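Local coordinates for protein acireductone dioxygenase (Bacillus anthracis, PDB 4QGL) that probably catalyses the reaction of an acireductone with oxygen in methionine salvage, with products that depend on whether iron or nickel is bound, at residues A[106-111]-A[142-147]; A[75-80]-A[161-166]. One frame throughout, in Å; residues are numbered along the deposited sequence.

Along the chain, residues 75-80 come first, where helix 65-75 gives way to strand 79-85; they wait 80 residues for their partner 161-166, so interaction 2 closes the wide outer loop. Nested within it, interaction 1 joins 106-111, at the start of strand 109-113, to 142-147, which leaves strand 138-142, and closes a smaller loop of 30 residues made mostly of strands. Both contacts belong to one antiparallel sheet of the cupin fold: interaction 1 pairs 109-113 with 138-142, interaction 2 sets 79-85, one of the two edge strands, against 158-164. Strands 109-113 and 158-164 are neighbours, and the contacts meet where Asp108 reaches Tyr77 and Val110 packs on Tyr77 and Ile163.

Interaction 1: A[106-111]-A[142-147]. With CD (cadmium ion), chain B.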
# COMPACT_ATOMS: atom_id res chain seq x y z
N THR A 106 -9.53 -11.42 6.63
CA THR A 106 -9.17 -12.85 6.56
C THR A 106 -8.25 -13.26 5.41
O THR A 106 -7.83 -14.41 5.35
CB THR A 106 -10.40 -13.73 6.42
OG1 THR A 106 -11.21 -13.22 5.36
CG2 THR A 106 -11.18 -13.75 7.75
N ASP A 107 -7.98 -12.34 4.50
CA ASP A 107 -6.89 -12.48 3.53
C ASP A 107 -5.90 -11.30 3.68
O ASP A 107 -6.19 -10.28 4.34
CB ASP A 107 -7.43 -12.57 2.07
CG ASP A 107 -8.16 -13.91 1.76
OD1 ASP A 107 -7.84 -14.94 2.41
OD2 ASP A 107 -9.06 -13.91 0.85
N ASP A 108 -4.72 -11.47 3.09
CA ASP A 108 -3.67 -10.45 3.01
C ASP A 108 -4.20 -9.23 2.27
O ASP A 108 -5.07 -9.38 1.43
CB ASP A 108 -2.48 -11.01 2.20
CG ASP A 108 -1.67 -12.07 2.98
OD1 ASP A 108 -1.92 -12.30 4.20
OD2 ASP A 108 -0.76 -12.66 2.35
N GLU A 109 -3.69 -8.03 2.59
CA GLU A 109 -4.00 -6.80 1.85
C GLU A 109 -2.75 -6.22 1.21
O GLU A 109 -1.86 -5.68 1.89
CB GLU A 109 -4.62 -5.73 2.77
CG GLU A 109 -5.21 -4.53 2.04
CD GLU A 109 -5.50 -3.40 2.98
OE1 GLU A 109 -5.75 -3.70 4.16
OE2 GLU A 109 -5.47 -2.20 2.58
N VAL A 110 -2.72 -6.28 -0.11
CA VAL A 110 -1.54 -5.99 -0.89
C VAL A 110 -1.77 -4.74 -1.70
O VAL A 110 -2.78 -4.59 -2.33
CB VAL A 110 -1.26 -7.15 -1.82
CG1 VAL A 110 0.08 -6.99 -2.53
CG2 VAL A 110 -1.32 -8.45 -1.03
N ARG A 111 -0.83 -3.81 -1.65
CA ARG A 111 -0.95 -2.56 -2.38
C ARG A 111 0.41 -2.22 -2.97
O ARG A 111 1.42 -2.46 -2.32
CB ARG A 111 -1.42 -1.41 -1.44
CG ARG A 111 -2.84 -1.54 -0.88
CD ARG A 111 -3.91 -1.50 -1.99
NE ARG A 111 -5.27 -1.63 -1.45
CZ ARG A 111 -5.84 -2.78 -1.12
NH1 ARG A 111 -5.21 -3.92 -1.29
NH2 ARG A 111 -7.07 -2.78 -0.64
N VAL A 142 0.10 -6.69 3.81
CA VAL A 142 -0.30 -6.63 5.14
C VAL A 142 -1.01 -7.93 5.44
O VAL A 142 -2.08 -8.20 4.89
CB VAL A 142 -1.24 -5.44 5.33
CG1 VAL A 142 -1.93 -5.52 6.69
CG2 VAL A 142 -0.49 -4.13 5.17
N PRO A 143 -0.42 -8.74 6.35
CA PRO A 143 -0.86 -10.11 6.62
C PRO A 143 -2.28 -10.25 7.18
O PRO A 143 -2.84 -9.37 7.84
CB PRO A 143 0.15 -10.64 7.64
CG PRO A 143 0.83 -9.45 8.20
CD PRO A 143 0.61 -8.27 7.29
N GLU A 144 -2.84 -11.43 6.90
CA GLU A 144 -4.15 -11.76 7.35
C GLU A 144 -4.13 -11.71 8.87
O GLU A 144 -3.12 -12.03 9.49
CB GLU A 144 -4.57 -13.15 6.80
CG GLU A 144 -3.92 -14.36 7.44
CD GLU A 144 -4.50 -15.68 6.90
OE1 GLU A 144 -5.30 -15.66 5.95
OE2 GLU A 144 -4.16 -16.75 7.44
N ASN A 145 -5.24 -11.24 9.43
CA ASN A 145 -5.51 -11.13 10.89
C ASN A 145 -4.79 -10.00 11.62
O ASN A 145 -5.04 -9.80 12.81
CB ASN A 145 -5.32 -12.45 11.62
CG ASN A 145 -6.09 -13.57 10.96
OD1 ASN A 145 -7.16 -13.34 10.36
ND2 ASN A 145 -5.52 -14.79 11.00
N ALA A 146 -3.96 -9.24 10.93
CA ALA A 146 -3.27 -8.14 11.57
C ALA A 146 -4.17 -6.91 11.63
O ALA A 146 -4.63 -6.41 10.62
CB ALA A 146 -1.99 -7.80 10.83
N ARG A 147 -4.38 -6.42 12.84
CA ARG A 147 -5.13 -5.18 13.05
C ARG A 147 -4.34 -4.01 12.46
O ARG A 147 -3.13 -3.88 12.69
CB ARG A 147 -5.40 -4.97 14.53
CG ARG A 147 -6.07 -6.14 15.22
CD ARG A 147 -7.55 -6.29 14.86
NE ARG A 147 -8.44 -5.20 15.35
CZ ARG A 147 -9.71 -5.01 14.96
NH1 ARG A 147 -10.30 -5.84 14.09
NH2 ARG A 147 -10.39 -4.00 15.43
CD CD B . -7.47 -2.80 5.34
O HOH W 1 -4.94 -8.12 5.84
O HOH W 2 -6.85 -0.55 5.08
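Glu109 and Val142 form an antiparallel hydrogen-bonded pair, with Glu109 N to Val142 O at 2.8 Å and Val142 N to Glu109 O at 2.9 Å. Beyond it regular pairing gives way to a type II turn that begins at Pro143 and ends at Ala146; Glu144 and Asn145 form its corners, Asn145 accepting the positive phi that this turn requires. Asp108 ties the turn to the loop before strand 109-113: its OD1 takes the N-H of Glu144 at 3.0 Å, a rather bent bond (133° at the hydrogen) that meets the oxygen nearly along its C-O axis. With CG anti to the carbonyl carbon (chi1 -72°), the carboxylate lies beside its own backbone N, facing the turn. Its other oxygen, OD2, accepts from Tyr77 OH, so a short acid serves two donors. A water lies between the backbones, within bonding distance of both, 2.9 Å from Asp107 O and 3.0 Å from Val142 O.

Glu109 and Val142 share a sheet face, their CB atoms 4.2 Å apart. Valine supplies a compact apolar neighbour, while the glutamate reaches onward in an extended chain, CG anti to the backbone N (chi1 -169°), to bind cadmium through OE1 at 2.3 Å. His103, His105, His148 and a water complete this site, where the enzyme is expected to hold iron or nickel; OE2 binds a second cadmium. Arg111 NH2 makes a long contact of 3.6 Å with Glu109 OE2, by charge only, the oxygen over the guanidinium face and offset toward its rim, while NH1 donates to Val110 O.

Strand 109-113 runs between strands 138-142 and 158-164. Glu109 and Val142 face strand 116-123 of the other sheet through Phe120 and Ile122, and Val110 packs against Tyr77 and Ile163.

Interaction 2: A[75-80]-A[161-166]; sequences RGYKAH and IRIFVT
A classic beta bulge starts the pairing of strand 79-85 with strand 158-164: Lys78 and Ala79 both stand opposite Phe164. The two consecutive N-H groups converge on one carbonyl, Lys78 N lying 3.0 Å and Ala79 N 3.1 Å from Phe164 O, and they approach from opposite faces of its plane. Phe164 N returns a nearly straight bond (172°) to Ala79 O. The next pair, His80 with Ile163, is non-hydrogen-bonded; there His80 CA makes a CA-H...O contact with Arg162 O.

Phe164 folds its ring back over strand 79-85, so that Ala79 O sits 3.7 Å above the ring plane, over its centre, and His80 N lies over the same face. In the cupin fold this is an outer margin of one sheet, and segment 75-80 is the link by which helix 65-75 reaches it: Gly76, with positive phi, ends the helical conformation and turns the chain toward the strand. At its backbone angles a CB would press on the carbonyl O of Arg75, which is why glycine fits.

Tyr77 then drops its side chain to the buried side. Its CB meets Ile163 CG2 at 3.5 Å, the two side chains crossing at about a right angle. With CG anti to the carbonyl carbon (chi1 -50°), the ring brings its CD1 edge to Val165 CG2, in plane and 3.9 Å away. Besides Asp108, the hydroxyl has Ser141 as a second partner. Ile163 suits the buried position, reaching Ile68 and Val71 of helix 65-75 as well. Lys78 is solvent-facing; its CG passes 3.3 Å from Val165 O, and the extended chain leads the amine away. Arg162 forms a salt bridge with Asp81 farther along the edge strand, and His80 packs on Leu61 of helix 54-63.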
# COMPACT_ATOMS: atom_id res chain seq x y z
N ARG A 75 2.93 -15.75 -3.52
CA ARG A 75 2.02 -15.62 -2.39
C ARG A 75 0.57 -16.13 -2.60
O ARG A 75 -0.21 -16.11 -1.65
CB ARG A 75 1.99 -14.15 -1.95
CG ARG A 75 3.10 -13.76 -0.97
CD ARG A 75 2.85 -14.39 0.40
NE ARG A 75 3.81 -13.95 1.40
CZ ARG A 75 3.60 -13.00 2.31
NH1 ARG A 75 2.43 -12.36 2.37
NH2 ARG A 75 4.56 -12.70 3.17
N GLY A 76 0.21 -16.56 -3.81
CA GLY A 76 -1.13 -17.10 -4.04
C GLY A 76 -2.27 -16.12 -4.31
O GLY A 76 -3.40 -16.42 -4.02
N TYR A 77 -1.99 -14.97 -4.91
CA TYR A 77 -3.05 -14.00 -5.26
C TYR A 77 -3.62 -14.28 -6.66
O TYR A 77 -3.01 -15.00 -7.43
CB TYR A 77 -2.53 -12.55 -5.15
CG TYR A 77 -1.84 -12.28 -3.83
CD1 TYR A 77 -2.35 -12.79 -2.64
CD2 TYR A 77 -0.67 -11.55 -3.77
CE1 TYR A 77 -1.74 -12.56 -1.43
CE2 TYR A 77 -0.03 -11.32 -2.56
CZ TYR A 77 -0.58 -11.81 -1.37
OH TYR A 77 0.04 -11.58 -0.13
N LYS A 78 -4.77 -13.69 -6.99
CA LYS A 78 -5.50 -13.97 -8.24
C LYS A 78 -5.85 -12.77 -9.13
O LYS A 78 -5.66 -12.81 -10.33
CB LYS A 78 -6.81 -14.71 -7.94
CG LYS A 78 -6.65 -15.83 -6.94
CD LYS A 78 -7.68 -16.93 -7.11
CE LYS A 78 -7.27 -18.13 -6.25
NZ LYS A 78 -8.18 -19.30 -6.43
N ALA A 79 -6.41 -11.72 -8.55
CA ALA A 79 -6.95 -10.62 -9.32
C ALA A 79 -6.28 -9.33 -8.91
O ALA A 79 -5.65 -9.26 -7.86
CB ALA A 79 -8.43 -10.54 -9.05
N HIS A 80 -6.42 -8.31 -9.74
CA HIS A 80 -5.79 -7.02 -9.50
C HIS A 80 -6.48 -5.89 -10.25
O HIS A 80 -7.06 -6.13 -11.34
CB HIS A 80 -4.30 -7.05 -9.89
CG HIS A 80 -4.01 -7.71 -11.20
ND1 HIS A 80 -3.80 -9.07 -11.31
CD2 HIS A 80 -3.87 -7.20 -12.45
CE1 HIS A 80 -3.55 -9.38 -12.58
NE2 HIS A 80 -3.58 -8.26 -13.28
N ILE A 161 -2.13 -0.04 -7.16
CA ILE A 161 -2.60 -1.29 -7.66
C ILE A 161 -2.99 -2.15 -6.46
O ILE A 161 -2.22 -2.27 -5.54
CB ILE A 161 -1.53 -2.02 -8.48
CG1 ILE A 161 -1.04 -1.13 -9.61
CG2 ILE A 161 -2.11 -3.28 -9.06
CD1 ILE A 161 0.18 -1.67 -10.33
N ARG A 162 -4.17 -2.75 -6.48
CA ARG A 162 -4.54 -3.66 -5.44
C ARG A 162 -4.50 -5.06 -5.98
O ARG A 162 -5.07 -5.35 -7.04
CB ARG A 162 -5.95 -3.37 -4.99
CG ARG A 162 -6.26 -1.90 -4.92
CD ARG A 162 -7.66 -1.71 -5.43
NE ARG A 162 -8.63 -1.75 -4.35
CZ ARG A 162 -9.93 -1.93 -4.52
NH1 ARG A 162 -10.73 -1.95 -3.48
NH2 ARG A 162 -10.44 -2.09 -5.74
N ILE A 163 -3.83 -5.94 -5.24
CA ILE A 163 -3.81 -7.34 -5.59
C ILE A 163 -4.59 -8.08 -4.51
O ILE A 163 -4.41 -7.85 -3.36
CB ILE A 163 -2.36 -7.84 -5.72
CG1 ILE A 163 -1.58 -6.91 -6.66
CG2 ILE A 163 -2.31 -9.26 -6.27
CD1 ILE A 163 -0.11 -7.27 -6.80
N PHE A 164 -5.49 -8.96 -4.90
CA PHE A 164 -6.30 -9.67 -3.96
C PHE A 164 -6.44 -11.14 -4.35
O PHE A 164 -6.16 -11.54 -5.48
CB PHE A 164 -7.68 -9.02 -3.86
CG PHE A 164 -8.16 -8.37 -5.13
CD1 PHE A 164 -7.70 -7.13 -5.51
CD2 PHE A 164 -9.12 -8.98 -5.93
CE1 PHE A 164 -8.16 -6.52 -6.67
CE2 PHE A 164 -9.59 -8.37 -7.09
CZ PHE A 164 -9.10 -7.14 -7.46
N VAL A 165 -6.85 -11.94 -3.38
CA VAL A 165 -7.28 -13.33 -3.60
C VAL A 165 -8.69 -13.44 -4.20
O VAL A 165 -8.92 -14.11 -5.21
CB VAL A 165 -7.30 -14.12 -2.29
CG1 VAL A 165 -8.09 -15.40 -2.43
CG2 VAL A 165 -5.86 -14.39 -1.83
N THR A 166 -9.65 -12.81 -3.54
CA THR A 166 -11.03 -12.77 -4.04
C THR A 166 -11.53 -11.38 -3.77
O THR A 166 -10.97 -10.67 -2.91
CB THR A 166 -11.93 -13.75 -3.27
OG1 THR A 166 -11.70 -13.62 -1.86
CG2 THR A 166 -11.62 -15.19 -3.69